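Local coordinates for alternansucrase (Leuconostoc mesenteroides, PDB 6HVG), which is a calcium-binding member of glycosyl hydrolase family 70, with a TIM-barrel-type core and choline-binding-type repeats near both ends of its modelled chain, at residues A[791-796]-A[830-835]; A[822-827]-A[849-854]; A[331-336]-A[340-345]; A[381-386]-A[472-477]; A[162-167]-A[193-198]. All coordinates share one frame; numbering follows the deposited sequence.

From the N terminus, interaction 5 comes first, joining residues 162-167 to 193-198 across two successive hairpins of a choline-binding repeat. Interaction 3 follows, closing the tight hairpin 331-336/340-345 in a later repeat. Interaction 4 then spans a longer loop, bringing strand 383-384 up to the start of helix 474-495. These three lie in series. Interactions 1 and 2 cross instead, their segments alternating along the chain (791-796, 822-827, 830-835, 849-854). They touch through E832 and Y825: interaction 1 joins the end of helix 779-793 to the loop after helix 826-829, and interaction 2 joins barrel strand 821-825 to helix 844-857. Interactions 3 and 4 lie across the chain's centre from this pair.

Interaction 1: A[791-796]-A[830-835]; sequences KDQENP and YLEGGQ
Q793, in the last turn of helix 779-793, reaches toward L831 and E832 in the loop that follows strand 821-825 and helix 826-829 of the TIM-barrel-type core. Its side chain is fully extended, with CG anti to the backbone N (chi1 179°), and this brings the amide up to the loop. Q793 OE1 rests 3.7 Å from L831 CD2, the two side chains meeting at a slant. The other end of the amide faces a water: Q793 NE2 donates to it weakly at 3.4 Å, while its stronger partner is N803 OD1. The same water accepts from E832 N at 2.9 Å and donates to E832 OE1 at 2.7 Å, bridging the backbone and carboxylate of one residue and tying both loosely to the helix end. E794, where the chain leaves helical geometry, brings its carboxylate to the same leucine, with E794 OE2 4.1 Å from L831 CD2 and the side chains roughly perpendicular. No direct hydrogen bond joins 791-796 to 830-835, although Y789, one turn back in the same helix, bonds E832 OE1 through its hydroxyl; E832 OE2 pairs with R750 and Y825. The chemistry is a methyl touched by two polar groups beside a water-mediated link; the charge of the buried E832 carboxylate is probably offset by the salt bridge from R750, and its oxygens are held by several donors.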
# COMPACT_ATOMS: atom_id res chain seq x y z
N LYS A 791 3.03 21.61 14.54
CA LYS A 791 2.92 21.74 16.01
C LYS A 791 3.63 20.59 16.72
O LYS A 791 4.30 20.79 17.73
CB LYS A 791 1.44 21.80 16.42
CG LYS A 791 1.14 21.76 17.91
CD LYS A 791 1.22 23.13 18.55
CE LYS A 791 1.07 23.00 20.08
NZ LYS A 791 2.24 22.38 20.79
N ASP A 792 3.46 19.39 16.19
CA ASP A 792 4.10 18.19 16.71
C ASP A 792 5.61 18.20 16.51
O ASP A 792 6.37 17.83 17.39
CB ASP A 792 3.50 16.96 16.02
CG ASP A 792 4.24 15.68 16.33
OD1 ASP A 792 4.94 15.14 15.43
OD2 ASP A 792 4.10 15.22 17.49
N GLN A 793 6.04 18.63 15.32
CA GLN A 793 7.45 18.70 14.97
C GLN A 793 8.23 19.66 15.90
O GLN A 793 9.33 19.33 16.34
CB GLN A 793 7.58 19.21 13.53
CG GLN A 793 9.00 19.38 13.02
CD GLN A 793 9.03 19.80 11.56
OE1 GLN A 793 9.66 20.78 11.20
NE2 GLN A 793 8.32 19.07 10.71
N GLU A 794 7.65 20.82 16.18
CA GLU A 794 8.29 21.86 16.97
C GLU A 794 7.94 21.81 18.44
O GLU A 794 8.19 22.76 19.17
CB GLU A 794 7.89 23.23 16.41
CG GLU A 794 8.25 23.38 14.94
CD GLU A 794 8.12 24.78 14.40
OE1 GLU A 794 7.84 25.72 15.19
OE2 GLU A 794 8.32 24.92 13.18
N ASN A 795 7.39 20.68 18.89
CA ASN A 795 6.85 20.59 20.23
C ASN A 795 7.95 20.77 21.30
O ASN A 795 8.90 20.01 21.31
CB ASN A 795 6.13 19.24 20.41
CG ASN A 795 5.23 19.22 21.64
OD1 ASN A 795 5.66 19.58 22.72
ND2 ASN A 795 3.99 18.77 21.48
N PRO A 796 7.83 21.79 22.18
CA PRO A 796 8.85 21.97 23.24
C PRO A 796 8.91 20.83 24.26
O PRO A 796 9.95 20.59 24.87
CB PRO A 796 8.45 23.29 23.93
CG PRO A 796 7.16 23.70 23.34
CD PRO A 796 6.76 22.80 22.22
N TYR A 830 13.21 23.31 5.41
CA TYR A 830 12.04 24.16 5.35
C TYR A 830 10.82 23.30 5.62
O TYR A 830 10.90 22.07 5.59
CB TYR A 830 11.96 24.86 3.99
CG TYR A 830 13.17 25.73 3.77
CD1 TYR A 830 14.33 25.22 3.18
CD2 TYR A 830 13.20 27.06 4.23
CE1 TYR A 830 15.45 26.02 3.00
CE2 TYR A 830 14.33 27.86 4.08
CZ TYR A 830 15.45 27.33 3.46
OH TYR A 830 16.57 28.10 3.29
N LEU A 831 9.69 23.92 5.94
CA LEU A 831 8.49 23.17 6.27
C LEU A 831 7.89 22.52 5.03
O LEU A 831 7.82 23.14 3.96
CB LEU A 831 7.46 24.08 6.92
CG LEU A 831 7.82 24.62 8.31
CD1 LEU A 831 6.73 25.56 8.79
CD2 LEU A 831 8.07 23.51 9.33
N GLU A 832 7.44 21.27 5.19
CA GLU A 832 7.04 20.42 4.06
C GLU A 832 5.77 20.81 3.34
O GLU A 832 5.57 20.37 2.21
CB GLU A 832 6.91 18.97 4.51
CG GLU A 832 8.25 18.24 4.49
CD GLU A 832 8.30 17.07 5.44
OE1 GLU A 832 8.14 17.27 6.65
OE2 GLU A 832 8.50 15.95 4.98
N GLY A 833 4.93 21.63 3.96
CA GLY A 833 3.70 22.12 3.34
C GLY A 833 3.74 23.60 3.00
O GLY A 833 4.72 24.29 3.23
N GLY A 834 2.63 24.09 2.45
CA GLY A 834 2.50 25.47 2.10
C GLY A 834 3.44 25.79 0.96
O GLY A 834 3.69 24.96 0.10
N GLN A 835 3.96 27.01 0.99
CA GLN A 835 4.70 27.57 -0.12
C GLN A 835 6.18 27.19 -0.07
O GLN A 835 6.71 26.89 0.99
CB GLN A 835 4.54 29.09 -0.08
CG GLN A 835 3.11 29.51 -0.35
CD GLN A 835 2.72 29.32 -1.79
OE1 GLN A 835 1.66 28.80 -2.08
NE2 GLN A 835 3.57 29.76 -2.70
O HOH W 1 8.58 19.85 7.41

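Interaction 2: A[822-827]-A[849-854]; sequences PRVYYG and ALLKAR
P822 lies over one face of the R854 guanidinium, and V824 meets L851 two residues further along the strand. In the first pair the side chains come from opposite directions. P822 CG sits 3.5 Å above the guanidinium plane, offset toward its rim, and P822 CD is 3.3 Å from R854 NH2. The second pair is a purely apolar contact, V824 CG2 to L851 CD2 at 4.2 Å. R854 reaches the proline because its chain is stretched out from CG to NE, after a first torsion of -170° that points CG away from the main-chain nitrogen; a chi4 of -89° then turns the guanidinium across that chain and presents its flat side. The arginine starts from a regular helical turn, R854 N bonding L850 O at 2.9 Å. Further out, R854 NH2 donates to D1041 O, and NE makes a weak bond to L815 O. P822 and V824 both hydrogen-bond through their backbones to I1045 of the next parallel strand, and their side chains also touch helix 807-814. Strand 821-825 belongs to the eight-stranded parallel sheet of the TIM-barrel-type core, and helix 844-857 packs against it. The proline ring overlaps part of one guanidinium face, by van der Waals contact alone, while the R854 N-H groups turn to the carbonyls of D1041 and, weakly, L815, which probably helps a charged group to be tolerated in a buried place.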
# COMPACT_ATOMS: atom_id res chain seq x y z
N PRO A 822 26.48 12.66 0.83
CA PRO A 822 25.25 12.86 1.60
C PRO A 822 24.16 13.59 0.82
O PRO A 822 24.48 14.38 -0.05
CB PRO A 822 25.70 13.68 2.80
CG PRO A 822 26.93 14.37 2.32
CD PRO A 822 27.61 13.41 1.39
N ARG A 823 22.90 13.29 1.12
CA ARG A 823 21.79 14.03 0.57
C ARG A 823 20.95 14.67 1.67
O ARG A 823 20.63 14.04 2.68
CB ARG A 823 20.90 13.15 -0.28
CG ARG A 823 19.88 13.97 -1.06
CD ARG A 823 19.09 13.13 -2.05
NE ARG A 823 18.24 12.19 -1.35
CZ ARG A 823 17.41 11.35 -1.94
NH1 ARG A 823 17.31 11.35 -3.26
NH2 ARG A 823 16.69 10.52 -1.19
N VAL A 824 20.61 15.94 1.45
CA VAL A 824 19.85 16.72 2.40
C VAL A 824 18.43 16.97 1.89
O VAL A 824 18.21 17.37 0.73
CB VAL A 824 20.53 18.08 2.65
CG1 VAL A 824 19.73 18.89 3.65
CG2 VAL A 824 21.95 17.89 3.14
N TYR A 825 17.46 16.74 2.78
CA TYR A 825 16.05 16.81 2.41
C TYR A 825 15.50 18.20 2.70
O TYR A 825 15.54 18.67 3.83
CB TYR A 825 15.26 15.72 3.19
CG TYR A 825 13.75 15.73 2.98
CD1 TYR A 825 13.20 15.86 1.72
CD2 TYR A 825 12.87 15.63 4.06
CE1 TYR A 825 11.82 15.88 1.54
CE2 TYR A 825 11.49 15.63 3.88
CZ TYR A 825 10.98 15.76 2.62
OH TYR A 825 9.62 15.80 2.44
N TYR A 826 14.96 18.82 1.66
CA TYR A 826 14.25 20.10 1.77
C TYR A 826 13.41 20.22 3.03
O TYR A 826 13.44 21.25 3.69
CB TYR A 826 13.33 20.27 0.55
CG TYR A 826 12.30 21.36 0.67
CD1 TYR A 826 12.59 22.68 0.31
CD2 TYR A 826 11.05 21.09 1.15
CE1 TYR A 826 11.64 23.67 0.38
CE2 TYR A 826 10.09 22.08 1.23
CZ TYR A 826 10.39 23.37 0.85
OH TYR A 826 9.41 24.33 0.95
N GLY A 827 12.67 19.17 3.34
CA GLY A 827 11.72 19.17 4.45
C GLY A 827 12.30 19.10 5.85
O GLY A 827 11.57 19.24 6.81
N ALA A 849 24.89 25.05 9.82
CA ALA A 849 26.22 25.10 10.42
C ALA A 849 27.04 23.88 10.06
O ALA A 849 28.21 24.00 9.65
CB ALA A 849 26.11 25.23 11.93
N LEU A 850 26.44 22.71 10.22
CA LEU A 850 27.09 21.45 9.86
C LEU A 850 27.54 21.46 8.41
O LEU A 850 28.63 20.99 8.07
CB LEU A 850 26.16 20.26 10.14
CG LEU A 850 25.95 19.93 11.63
CD1 LEU A 850 24.78 18.97 11.80
CD2 LEU A 850 27.19 19.36 12.28
N LEU A 851 26.68 22.00 7.56
CA LEU A 851 26.94 22.03 6.12
C LEU A 851 28.11 22.93 5.76
O LEU A 851 28.93 22.56 4.92
CB LEU A 851 25.69 22.46 5.34
CG LEU A 851 24.71 21.32 5.08
CD1 LEU A 851 23.34 21.86 4.73
CD2 LEU A 851 25.24 20.40 4.00
N LYS A 852 28.18 24.10 6.39
CA LYS A 852 29.30 25.04 6.20
C LYS A 852 30.59 24.55 6.83
O LYS A 852 31.69 24.73 6.27
CB LYS A 852 28.93 26.42 6.74
CG LYS A 852 27.89 27.12 5.89
CD LYS A 852 27.53 28.51 6.37
CE LYS A 852 26.45 28.46 7.44
NZ LYS A 852 25.97 29.79 7.90
N ALA A 853 30.46 23.90 7.97
CA ALA A 853 31.58 23.26 8.66
C ALA A 853 32.15 22.12 7.82
O ALA A 853 33.36 21.85 7.86
CB ALA A 853 31.15 22.74 10.02
N ARG A 854 31.28 21.45 7.07
CA ARG A 854 31.71 20.33 6.24
C ARG A 854 32.66 20.82 5.15
O ARG A 854 33.64 20.14 4.84
CB ARG A 854 30.51 19.62 5.62
CG ARG A 854 30.83 18.29 4.93
CD ARG A 854 29.57 17.62 4.35
NE ARG A 854 29.87 16.27 3.85
CZ ARG A 854 30.27 15.97 2.62
NH1 ARG A 854 30.42 16.91 1.68
NH2 ARG A 854 30.53 14.72 2.29

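Interaction 3: A[331-336]-A[340-345]; sequences GLQTIS and YYLDEQ
Q333 and Y340 form the firm centre of this antiparallel hairpin. As a hydrogen-bonded pair they exchange two nearly straight bonds, Q333 N to Y340 O at 3.0 Å (178°) and Y340 N to Q333 O at 2.9 Å. On the side of the sheet that carries their side chains, I335 CG1 lies 3.5 Å from Y340 CE2, put there by a chi1 of 74° that holds CG1 in the crowded position between backbone N and carbonyl carbon. Q333 CG meets L342 CD1 at 3.8 Å on this same side, its amide folding back so that NE2 bonds T330 O. The pairing is looser at G331, just before the chain turns a corner at L332: L342 N reaches G331 O from above the carbonyl plane, and the return bond from G331 N is weak. On the other side of the sheet L332, largely exposed, brings CD1 to within 4.0 Å of Y341 CB. Around this hairpin of a choline-binding repeat, F311 meets the Y340 ring edge-to-face, Y352 lies against Y341, and F363 of strand 360-363 touches both L332 and Y341.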
# COMPACT_ATOMS: atom_id res chain seq x y z
N GLY A 331 -28.20 -42.38 12.29
CA GLY A 331 -28.42 -43.02 11.01
C GLY A 331 -29.56 -42.42 10.21
O GLY A 331 -30.03 -41.31 10.46
N LEU A 332 -30.03 -43.20 9.25
CA LEU A 332 -31.11 -42.79 8.38
C LEU A 332 -32.44 -42.89 9.10
O LEU A 332 -32.79 -43.96 9.61
CB LEU A 332 -31.11 -43.69 7.14
CG LEU A 332 -31.47 -43.11 5.78
CD1 LEU A 332 -30.39 -42.14 5.31
CD2 LEU A 332 -31.63 -44.24 4.77
N GLN A 333 -33.18 -41.78 9.17
CA GLN A 333 -34.47 -41.72 9.87
C GLN A 333 -35.58 -41.03 9.08
O GLN A 333 -35.40 -39.94 8.57
CB GLN A 333 -34.33 -40.99 11.20
CG GLN A 333 -33.42 -41.66 12.20
CD GLN A 333 -33.95 -42.99 12.68
OE1 GLN A 333 -35.16 -43.18 12.86
NE2 GLN A 333 -33.03 -43.92 12.91
N THR A 334 -36.75 -41.66 9.05
CA THR A 334 -37.92 -41.11 8.39
C THR A 334 -38.84 -40.58 9.46
O THR A 334 -39.38 -41.37 10.22
CB THR A 334 -38.67 -42.18 7.56
OG1 THR A 334 -37.82 -42.67 6.52
CG2 THR A 334 -39.94 -41.59 6.93
N ILE A 335 -39.03 -39.27 9.53
CA ILE A 335 -40.01 -38.70 10.46
C ILE A 335 -40.91 -37.69 9.75
O ILE A 335 -40.46 -36.95 8.88
CB ILE A 335 -39.32 -38.09 11.71
CG1 ILE A 335 -38.64 -36.79 11.37
CG2 ILE A 335 -38.27 -39.04 12.28
CD1 ILE A 335 -37.94 -36.18 12.55
N SER A 336 -42.19 -37.68 10.12
CA SER A 336 -43.24 -36.86 9.48
C SER A 336 -43.18 -36.90 7.95
O SER A 336 -43.21 -35.85 7.28
CB SER A 336 -43.18 -35.39 9.96
OG SER A 336 -43.36 -35.29 11.36
N TYR A 340 -34.28 -37.97 6.82
CA TYR A 340 -33.12 -37.20 7.22
C TYR A 340 -31.98 -38.17 7.47
O TYR A 340 -32.23 -39.33 7.79
CB TYR A 340 -33.46 -36.45 8.51
CG TYR A 340 -34.65 -35.54 8.42
CD1 TYR A 340 -34.51 -34.23 7.98
CD2 TYR A 340 -35.91 -35.98 8.79
CE1 TYR A 340 -35.60 -33.38 7.90
CE2 TYR A 340 -37.01 -35.13 8.74
CZ TYR A 340 -36.85 -33.84 8.30
OH TYR A 340 -37.92 -33.00 8.21
N TYR A 341 -30.75 -37.69 7.31
CA TYR A 341 -29.59 -38.50 7.57
C TYR A 341 -28.82 -37.96 8.75
O TYR A 341 -28.35 -36.84 8.71
CB TYR A 341 -28.70 -38.61 6.33
CG TYR A 341 -27.32 -39.16 6.64
CD1 TYR A 341 -27.17 -40.43 7.18
CD2 TYR A 341 -26.18 -38.41 6.38
CE1 TYR A 341 -25.91 -40.93 7.45
CE2 TYR A 341 -24.92 -38.88 6.67
CZ TYR A 341 -24.79 -40.15 7.20
OH TYR A 341 -23.51 -40.62 7.46
N LEU A 342 -28.67 -38.76 9.79
CA LEU A 342 -27.88 -38.38 10.95
C LEU A 342 -26.61 -39.21 10.96
O LEU A 342 -26.64 -40.41 10.75
CB LEU A 342 -28.67 -38.62 12.24
CG LEU A 342 -30.10 -38.01 12.26
CD1 LEU A 342 -31.05 -38.79 13.12
CD2 LEU A 342 -30.11 -36.57 12.74
N ASP A 343 -25.48 -38.56 11.19
CA ASP A 343 -24.21 -39.28 11.18
C ASP A 343 -23.97 -40.03 12.49
O ASP A 343 -24.83 -40.03 13.37
CB ASP A 343 -23.03 -38.35 10.83
CG ASP A 343 -22.67 -37.40 11.93
OD1 ASP A 343 -23.21 -37.51 13.05
OD2 ASP A 343 -21.80 -36.55 11.69
N GLU A 344 -22.80 -40.67 12.58
CA GLU A 344 -22.42 -41.49 13.75
C GLU A 344 -22.54 -40.73 15.08
O GLU A 344 -22.97 -41.30 16.10
CB GLU A 344 -20.98 -42.06 13.59
CG GLU A 344 -20.51 -42.23 12.16
CD GLU A 344 -20.11 -40.91 11.50
OE1 GLU A 344 -19.77 -39.92 12.20
OE2 GLU A 344 -20.16 -40.84 10.26
N GLN A 345 -22.18 -39.45 15.06
CA GLN A 345 -22.27 -38.60 16.24
C GLN A 345 -23.71 -38.11 16.53
O GLN A 345 -23.93 -37.49 17.55
CB GLN A 345 -21.37 -37.38 16.10
CG GLN A 345 -19.93 -37.72 15.75
CD GLN A 345 -18.96 -36.62 16.12
OE1 GLN A 345 -18.30 -36.03 15.27
NE2 GLN A 345 -18.90 -36.31 17.41

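Interaction 4: A[381-386]-A[472-477]; sequences GLVSQS and TSQKTL
The amides of Q385 and Q474 meet with their planes 62° apart, neither stacked nor coplanar. Q385 OE1 stands over one face of the Q474 amide, 3.7 Å from Q474 NE2 and equally near Q474 CG, and no hydrogen bond joins the two groups. Each amide is committed elsewhere: Q385 OE1 accepts from N478 ND2, Q385 NE2 donates to I1306 O, and Q474 NE2 donates to Q450 OE1. The approach follows from two different chain shapes. Q385 is extended beyond CG, whereas Q474 starts with CG anti to its main-chain nitrogen (chi1 -170°) and then bends at chi2 (65°), which turns a face of its amide to Q385 OE1. Nearer the backbones, V383 CG2 touches Q474 CB at 4.2 Å, the apolar part of the contact. Q474 opens the helix itself. S473 before it occupies the N-cap position; its OG shares a 2.9 Å hydrogen bond with T476 OG1, and L477 N bonds S473 O at 3.1 Å. Helix 447-462 flanks the helix through contacts with Q474 and L477. Strand 383-384 pairs antiparallel with strand 1291-1292, so that pieces some 900 residues apart in sequence lie side by side. Such joining of sequence-distant pieces into one domain is consistent with the U-shaped chain course of glycosyl hydrolase family 70, here with a strand laid against the first turn of a helix.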
# COMPACT_ATOMS: atom_id res chain seq x y z
N GLY A 381 -38.64 -23.37 -19.54
CA GLY A 381 -38.72 -24.27 -20.71
C GLY A 381 -38.27 -23.50 -21.95
O GLY A 381 -38.15 -22.26 -21.90
N LEU A 382 -38.05 -24.21 -23.05
CA LEU A 382 -37.60 -23.51 -24.25
C LEU A 382 -38.73 -22.60 -24.74
O LEU A 382 -39.85 -23.05 -24.90
CB LEU A 382 -37.16 -24.49 -25.34
CG LEU A 382 -36.38 -23.89 -26.51
CD1 LEU A 382 -35.08 -23.24 -26.04
CD2 LEU A 382 -36.06 -24.98 -27.52
N VAL A 383 -38.44 -21.32 -24.91
CA VAL A 383 -39.42 -20.38 -25.42
C VAL A 383 -38.81 -19.50 -26.49
O VAL A 383 -37.64 -19.19 -26.47
CB VAL A 383 -40.05 -19.48 -24.34
CG1 VAL A 383 -40.85 -20.31 -23.36
CG2 VAL A 383 -39.03 -18.61 -23.65
N SER A 384 -39.65 -19.10 -27.43
CA SER A 384 -39.27 -18.18 -28.47
C SER A 384 -39.50 -16.75 -28.00
O SER A 384 -40.51 -16.46 -27.36
CB SER A 384 -40.12 -18.44 -29.70
OG SER A 384 -39.61 -17.75 -30.83
N GLN A 385 -38.57 -15.87 -28.30
CA GLN A 385 -38.66 -14.52 -27.81
C GLN A 385 -39.19 -13.55 -28.84
O GLN A 385 -39.67 -12.47 -28.47
CB GLN A 385 -37.29 -14.08 -27.31
CG GLN A 385 -36.87 -14.80 -26.03
CD GLN A 385 -35.67 -14.19 -25.35
OE1 GLN A 385 -35.81 -13.46 -24.38
NE2 GLN A 385 -34.49 -14.49 -25.89
N SER A 386 -39.14 -13.93 -30.12
CA SER A 386 -39.55 -13.03 -31.19
C SER A 386 -41.04 -12.71 -31.14
O SER A 386 -41.86 -13.57 -30.83
CB SER A 386 -39.14 -13.57 -32.55
OG SER A 386 -39.76 -14.79 -32.83
N THR A 472 -38.48 -15.61 -12.31
CA THR A 472 -39.61 -15.10 -13.07
C THR A 472 -39.46 -15.59 -14.51
O THR A 472 -38.34 -15.71 -15.01
CB THR A 472 -39.63 -13.57 -13.06
OG1 THR A 472 -39.67 -13.10 -11.71
CG2 THR A 472 -40.82 -13.01 -13.84
N SER A 473 -40.59 -15.87 -15.16
CA SER A 473 -40.56 -16.47 -16.48
C SER A 473 -40.00 -15.48 -17.46
O SER A 473 -40.11 -14.28 -17.27
CB SER A 473 -41.96 -16.92 -16.93
OG SER A 473 -42.69 -15.87 -17.55
N GLN A 474 -39.40 -16.00 -18.51
CA GLN A 474 -38.78 -15.16 -19.50
C GLN A 474 -39.83 -14.30 -20.20
O GLN A 474 -39.57 -13.14 -20.52
CB GLN A 474 -38.03 -16.02 -20.52
CG GLN A 474 -37.14 -15.24 -21.45
CD GLN A 474 -36.01 -14.56 -20.73
OE1 GLN A 474 -35.16 -15.24 -20.18
NE2 GLN A 474 -36.00 -13.22 -20.72
N LYS A 475 -41.00 -14.87 -20.48
CA LYS A 475 -42.07 -14.15 -21.16
C LYS A 475 -42.48 -12.93 -20.34
O LYS A 475 -42.59 -11.84 -20.87
CB LYS A 475 -43.25 -15.08 -21.36
CG LYS A 475 -44.53 -14.45 -21.90
CD LYS A 475 -44.61 -14.51 -23.42
CE LYS A 475 -45.95 -14.02 -23.94
NZ LYS A 475 -46.11 -12.56 -23.70
N THR A 476 -42.69 -13.13 -19.04
CA THR A 476 -43.07 -12.06 -18.13
C THR A 476 -42.02 -10.95 -18.10
O THR A 476 -42.38 -9.78 -18.12
CB THR A 476 -43.29 -12.58 -16.70
OG1 THR A 476 -44.33 -13.57 -16.70
CG2 THR A 476 -43.67 -11.43 -15.75
N LEU A 477 -40.74 -11.32 -18.06
CA LEU A 477 -39.67 -10.33 -18.00
C LEU A 477 -39.60 -9.50 -19.27
O LEU A 477 -39.46 -8.28 -19.20
CB LEU A 477 -38.32 -11.01 -17.76
CG LEU A 477 -38.14 -11.74 -16.42
CD1 LEU A 477 -36.89 -12.59 -16.51
CD2 LEU A 477 -38.03 -10.78 -15.26

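Interaction 5: A[162-167]-A[193-198]; sequences TGLQNI and IYFDSV
L164 contributes more buried surface than either of its partners, I193 and F195, and a single methyl group does the touching. L164 CD1 meets the F195 ring at its edge, close to the ring plane, 3.7 Å from F195 CZ and 3.9 Å from F195 CE1, the two side chains running at a slant to each other. The same methyl lies 4.0 Å from I193 CD1. Because chi1 is near 180° (-178°), the L164 branch swings across to the second segment even though its CB does not start out in that direction. I193 and F195, two residues apart, both point toward it, so the leucine tip is met by an aliphatic end and an aromatic edge together. The contact joins two successive beta hairpins, 163-167/170-174 and 185-188/191-194, in a choline-binding repeat; repeats of this family are built from such hairpins set one after another in a solenoid. L164 also packs on L171 and Y173 of its own hairpin and on V188 of the next, while F195 lies against R186. Each segment has a local polar tie as well. Q165 NE2 donates to T162 O at 3.1 Å, an almost straight bond (172°) lying near the amide plane. Past F195, D196 OD2 accepts from V198 N at 3.0 Å, forming an Asx turn where the chain leaves the hairpin.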
# COMPACT_ATOMS: atom_id res chain seq x y z
N THR A 162 -2.00 17.03 41.21
CA THR A 162 -2.90 16.27 42.09
C THR A 162 -4.32 16.30 41.52
O THR A 162 -4.61 17.08 40.63
CB THR A 162 -2.93 16.86 43.52
OG1 THR A 162 -3.51 18.17 43.48
CG2 THR A 162 -1.52 16.91 44.12
N GLY A 163 -5.18 15.43 42.05
CA GLY A 163 -6.61 15.44 41.73
C GLY A 163 -6.96 14.80 40.40
O GLY A 163 -6.10 14.29 39.69
N LEU A 164 -8.25 14.83 40.07
CA LEU A 164 -8.74 14.31 38.80
C LEU A 164 -8.24 15.18 37.65
O LEU A 164 -8.36 16.41 37.72
CB LEU A 164 -10.28 14.30 38.83
CG LEU A 164 -10.96 13.73 37.58
CD1 LEU A 164 -10.96 12.19 37.58
CD2 LEU A 164 -12.37 14.29 37.47
N GLN A 165 -7.69 14.57 36.61
CA GLN A 165 -7.11 15.30 35.46
C GLN A 165 -7.29 14.60 34.13
O GLN A 165 -6.86 13.46 33.98
CB GLN A 165 -5.60 15.47 35.65
CG GLN A 165 -5.20 16.21 36.90
CD GLN A 165 -5.24 17.71 36.76
OE1 GLN A 165 -5.35 18.24 35.65
NE2 GLN A 165 -5.15 18.42 37.89
N ASN A 166 -7.88 15.28 33.15
CA ASN A 166 -7.90 14.76 31.79
C ASN A 166 -6.60 15.15 31.09
O ASN A 166 -6.45 16.28 30.67
CB ASN A 166 -9.09 15.28 30.98
CG ASN A 166 -9.18 14.64 29.60
OD1 ASN A 166 -8.25 13.96 29.16
ND2 ASN A 166 -10.29 14.84 28.90
N ILE A 167 -5.68 14.20 30.97
CA ILE A 167 -4.41 14.44 30.30
C ILE A 167 -4.41 13.75 28.93
O ILE A 167 -4.48 12.52 28.86
CB ILE A 167 -3.23 13.93 31.14
CG1 ILE A 167 -3.16 14.68 32.47
CG2 ILE A 167 -1.92 14.11 30.39
CD1 ILE A 167 -2.41 13.91 33.54
N ILE A 193 -15.59 7.28 40.76
CA ILE A 193 -14.92 6.88 39.52
C ILE A 193 -13.84 5.83 39.75
O ILE A 193 -12.91 6.04 40.53
CB ILE A 193 -14.28 8.09 38.81
CG1 ILE A 193 -15.14 9.36 38.99
CG2 ILE A 193 -14.05 7.77 37.34
CD1 ILE A 193 -14.50 10.62 38.47
N TYR A 194 -13.98 4.69 39.07
CA TYR A 194 -12.93 3.66 39.05
C TYR A 194 -11.93 4.00 37.99
O TYR A 194 -12.28 4.57 36.95
CB TYR A 194 -13.52 2.27 38.73
CG TYR A 194 -12.51 1.13 38.68
CD1 TYR A 194 -12.21 0.49 37.47
CD2 TYR A 194 -11.85 0.69 39.84
CE1 TYR A 194 -11.30 -0.55 37.41
CE2 TYR A 194 -10.92 -0.36 39.79
CZ TYR A 194 -10.65 -0.97 38.57
OH TYR A 194 -9.74 -2.01 38.49
N PHE A 195 -10.68 3.65 38.26
CA PHE A 195 -9.60 3.83 37.31
C PHE A 195 -8.95 2.45 37.02
O PHE A 195 -8.83 1.62 37.93
CB PHE A 195 -8.62 4.86 37.87
CG PHE A 195 -9.24 6.22 38.15
CD1 PHE A 195 -9.07 7.28 37.26
CD2 PHE A 195 -9.96 6.46 39.32
CE1 PHE A 195 -9.61 8.53 37.53
CE2 PHE A 195 -10.51 7.71 39.58
CZ PHE A 195 -10.34 8.74 38.69
N ASP A 196 -8.57 2.21 35.77
CA ASP A 196 -8.05 0.90 35.33
C ASP A 196 -6.75 0.53 36.05
O ASP A 196 -6.02 1.41 36.52
CB ASP A 196 -7.80 0.91 33.81
CG ASP A 196 -7.56 -0.48 33.23
OD1 ASP A 196 -8.55 -1.22 33.02
OD2 ASP A 196 -6.38 -0.83 32.97
N SER A 197 -6.47 -0.77 36.15
CA SER A 197 -5.31 -1.27 36.89
C SER A 197 -3.98 -1.21 36.12
O SER A 197 -2.90 -1.20 36.73
CB SER A 197 -5.59 -2.71 37.36
OG SER A 197 -5.46 -3.65 36.29
N VAL A 198 -4.06 -1.18 34.79
CA VAL A 198 -2.89 -1.07 33.92
C VAL A 198 -2.61 0.40 33.57
O VAL A 198 -1.51 0.90 33.82
CB VAL A 198 -3.05 -1.91 32.61
CG1 VAL A 198 -1.91 -1.67 31.63
CG2 VAL A 198 -3.14 -3.39 32.95